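Local coordinates for protein ABC-type metal ion transport system, periplasmic component (Vibrio vulnificus, PDB 3K2D) that binds methionine, probably as the substrate-binding lipoprotein of an ABC-type methionine importer, and activates Toll-like receptor 2, at residues A21-K26 and E226-A231. The protein carries 4 engineered substitutions. Numbering follows the deposited sequence.
Sequences AEVAAK and EEVYTA
Lys26 reaches across to Glu227 at the edge of a nearly antiparallel helix pair, residues 21-26 running at 159° to residues 226-231 with axes 9.0 Å apart. The Lys26 side chain starts toward the partner helix at CB, and CG stands anti to the backbone N (chi1 177°), which carries the chain across toward Glu227. Lys26 CD comes within 3.8 Å of Glu227 OE2, and CE lies a little nearer to the same oxygen. A bend at the last torsion, chi4 -67°, then turns Lys26 NZ into the carboxylate, where it meets Glu227 OE2 at 2.8 Å on the syn lone pair. The two side chains cross at roughly a right angle. Beneath this bridge Val23 fills the space between the helices: its CG2 touches Ala231 CB at 3.7 Å, and its CG1 meets Val228 CG2 at 3.9 Å. That Val228 methyl lies against the backbone of the first helix, with CG2 3.5 Å from Ala24 CA. Tyr223 and Phe219 of helix 214-223 pack on Ala24, while strand 36-41 takes the Ala21 and Ala25 side. Lys26 NZ also forms a salt bridge with Glu30, and two carboxylates sharing one ammonium would probably favour its charged form. An apolar seam of small side chains thus joins the chain's C-terminal helix to the first helix of the periplasmic-binding-protein fold, with an ion pair along its solvent-facing margin.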
loop_
_atom_site.group_PDB
_atom_site.type_symbol
_atom_site.label_atom_id
_atom_site.label_comp_id
_atom_site.label_asym_id
_atom_site.label_seq_id
_atom_site.Cartn_x
_atom_site.Cartn_y
_atom_site.Cartn_z
ATOM N N ALA A 21 -4.030 -12.872 1.059
ATOM C CA ALA A 21 -3.192 -13.688 0.195
ATOM C C ALA A 21 -3.374 -15.163 0.492
ATOM O O ALA A 21 -3.277 -16.002 -0.401
ATOM C CB ALA A 21 -1.733 -13.297 0.366
ATOM N N GLU A 22 -3.642 -15.471 1.755
ATOM C CA GLU A 22 -3.844 -16.841 2.192
ATOM C C GLU A 22 -5.054 -17.448 1.488
ATOM O O GLU A 22 -5.025 -18.601 1.056
ATOM C CB GLU A 22 -4.068 -16.881 3.695
ATOM C CG GLU A 22 -3.432 -18.073 4.387
ATOM C CD GLU A 22 -2.065 -17.740 4.957
ATOM O OE1 GLU A 22 -1.990 -16.818 5.803
ATOM O OE2 GLU A 22 -1.069 -18.394 4.564
ATOM N N VAL A 23 -6.121 -16.673 1.368
ATOM C CA VAL A 23 -7.313 -17.174 0.713
ATOM C C VAL A 23 -7.038 -17.364 -0.771
ATOM O O VAL A 23 -7.413 -18.378 -1.353
ATOM C CB VAL A 23 -8.484 -16.216 0.919
ATOM C CG1 VAL A 23 -9.762 -16.816 0.339
ATOM C CG2 VAL A 23 -8.635 -15.930 2.398
ATOM N N ALA A 24 -6.378 -16.386 -1.379
ATOM C CA ALA A 24 -6.028 -16.462 -2.789
ATOM C C ALA A 24 -5.247 -17.754 -3.029
ATOM O O ALA A 24 -5.488 -18.473 -4.003
ATOM C CB ALA A 24 -5.185 -15.262 -3.176
ATOM N N ALA A 25 -4.311 -18.049 -2.131
ATOM C CA ALA A 25 -3.502 -19.259 -2.238
ATOM C C ALA A 25 -4.416 -20.471 -2.111
ATOM O O ALA A 25 -4.198 -21.504 -2.739
ATOM C CB ALA A 25 -2.463 -19.288 -1.140
ATOM N N LYS A 26 -5.437 -20.335 -1.279
ATOM C CA LYS A 26 -6.377 -21.409 -1.079
ATOM C C LYS A 26 -7.114 -21.638 -2.405
ATOM O O LYS A 26 -7.171 -22.761 -2.913
ATOM C CB LYS A 26 -7.350 -21.022 0.042
ATOM C CG LYS A 26 -8.454 -22.024 0.332
ATOM C CD LYS A 26 -9.448 -21.448 1.331
ATOM C CE LYS A 26 -10.692 -22.325 1.480
ATOM N NZ LYS A 26 -11.538 -22.357 0.242
ATOM N N GLU A 226 -14.372 -14.164 -6.485
ATOM C CA GLU A 226 -15.363 -13.641 -5.559
ATOM C C GLU A 226 -15.048 -14.074 -4.123
ATOM O O GLU A 226 -15.295 -13.322 -3.176
ATOM C CB GLU A 226 -16.752 -14.137 -5.958
ATOM C CG GLU A 226 -17.902 -13.281 -5.454
ATOM C CD GLU A 226 -18.096 -12.011 -6.279
ATOM O OE1 GLU A 226 -18.185 -12.124 -7.525
ATOM O OE2 GLU A 226 -18.169 -10.907 -5.687
ATOM N N GLU A 227 -14.496 -15.279 -3.966
ATOM C CA GLU A 227 -14.163 -15.796 -2.639
ATOM C C GLU A 227 -13.165 -14.903 -1.913
ATOM O O GLU A 227 -13.399 -14.489 -0.779
ATOM C CB GLU A 227 -13.593 -17.215 -2.727
ATOM C CG GLU A 227 -13.594 -17.941 -1.387
ATOM C CD GLU A 227 -13.020 -19.349 -1.459
ATOM O OE1 GLU A 227 -13.264 -20.042 -2.468
ATOM O OE2 GLU A 227 -12.336 -19.772 -0.498
ATOM N N VAL A 228 -12.052 -14.605 -2.572
ATOM C CA VAL A 228 -11.035 -13.760 -1.971
ATOM C C VAL A 228 -11.606 -12.386 -1.663
ATOM O O VAL A 228 -11.336 -11.816 -0.607
ATOM C CB VAL A 228 -9.812 -13.612 -2.903
ATOM C CG1 VAL A 228 -8.821 -12.582 -2.332
ATOM C CG2 VAL A 228 -9.137 -14.975 -3.071
ATOM N N TYR A 229 -12.406 -11.860 -2.582
ATOM C CA TYR A 229 -12.996 -10.545 -2.394
ATOM C C TYR A 229 -13.829 -10.546 -1.124
ATOM O O TYR A 229 -13.727 -9.630 -0.298
ATOM C CB TYR A 229 -13.863 -10.179 -3.596
ATOM C CG TYR A 229 -14.618 -8.877 -3.439
ATOM C CD1 TYR A 229 -13.942 -7.669 -3.252
ATOM C CD2 TYR A 229 -16.010 -8.849 -3.505
ATOM C CE1 TYR A 229 -14.638 -6.460 -3.139
ATOM C CE2 TYR A 229 -16.713 -7.651 -3.397
ATOM C CZ TYR A 229 -16.022 -6.462 -3.215
ATOM O OH TYR A 229 -16.721 -5.281 -3.126
ATOM N N THR A 230 -14.649 -11.584 -0.976
ATOM C CA THR A 230 -15.496 -11.730 0.199
ATOM C C THR A 230 -14.631 -11.758 1.457
ATOM O O THR A 230 -14.925 -11.072 2.437
ATOM C CB THR A 230 -16.317 -13.026 0.129
ATOM O OG1 THR A 230 -17.263 -12.928 -0.942
ATOM C CG2 THR A 230 -17.052 -13.269 1.436
ATOM N N ALA A 231 -13.560 -12.545 1.422
ATOM C CA ALA A 231 -12.658 -12.645 2.560
ATOM C C ALA A 231 -12.000 -11.303 2.840
ATOM O O ALA A 231 -11.803 -10.936 3.997
ATOM C CB ALA A 231 -11.600 -13.702 2.298
#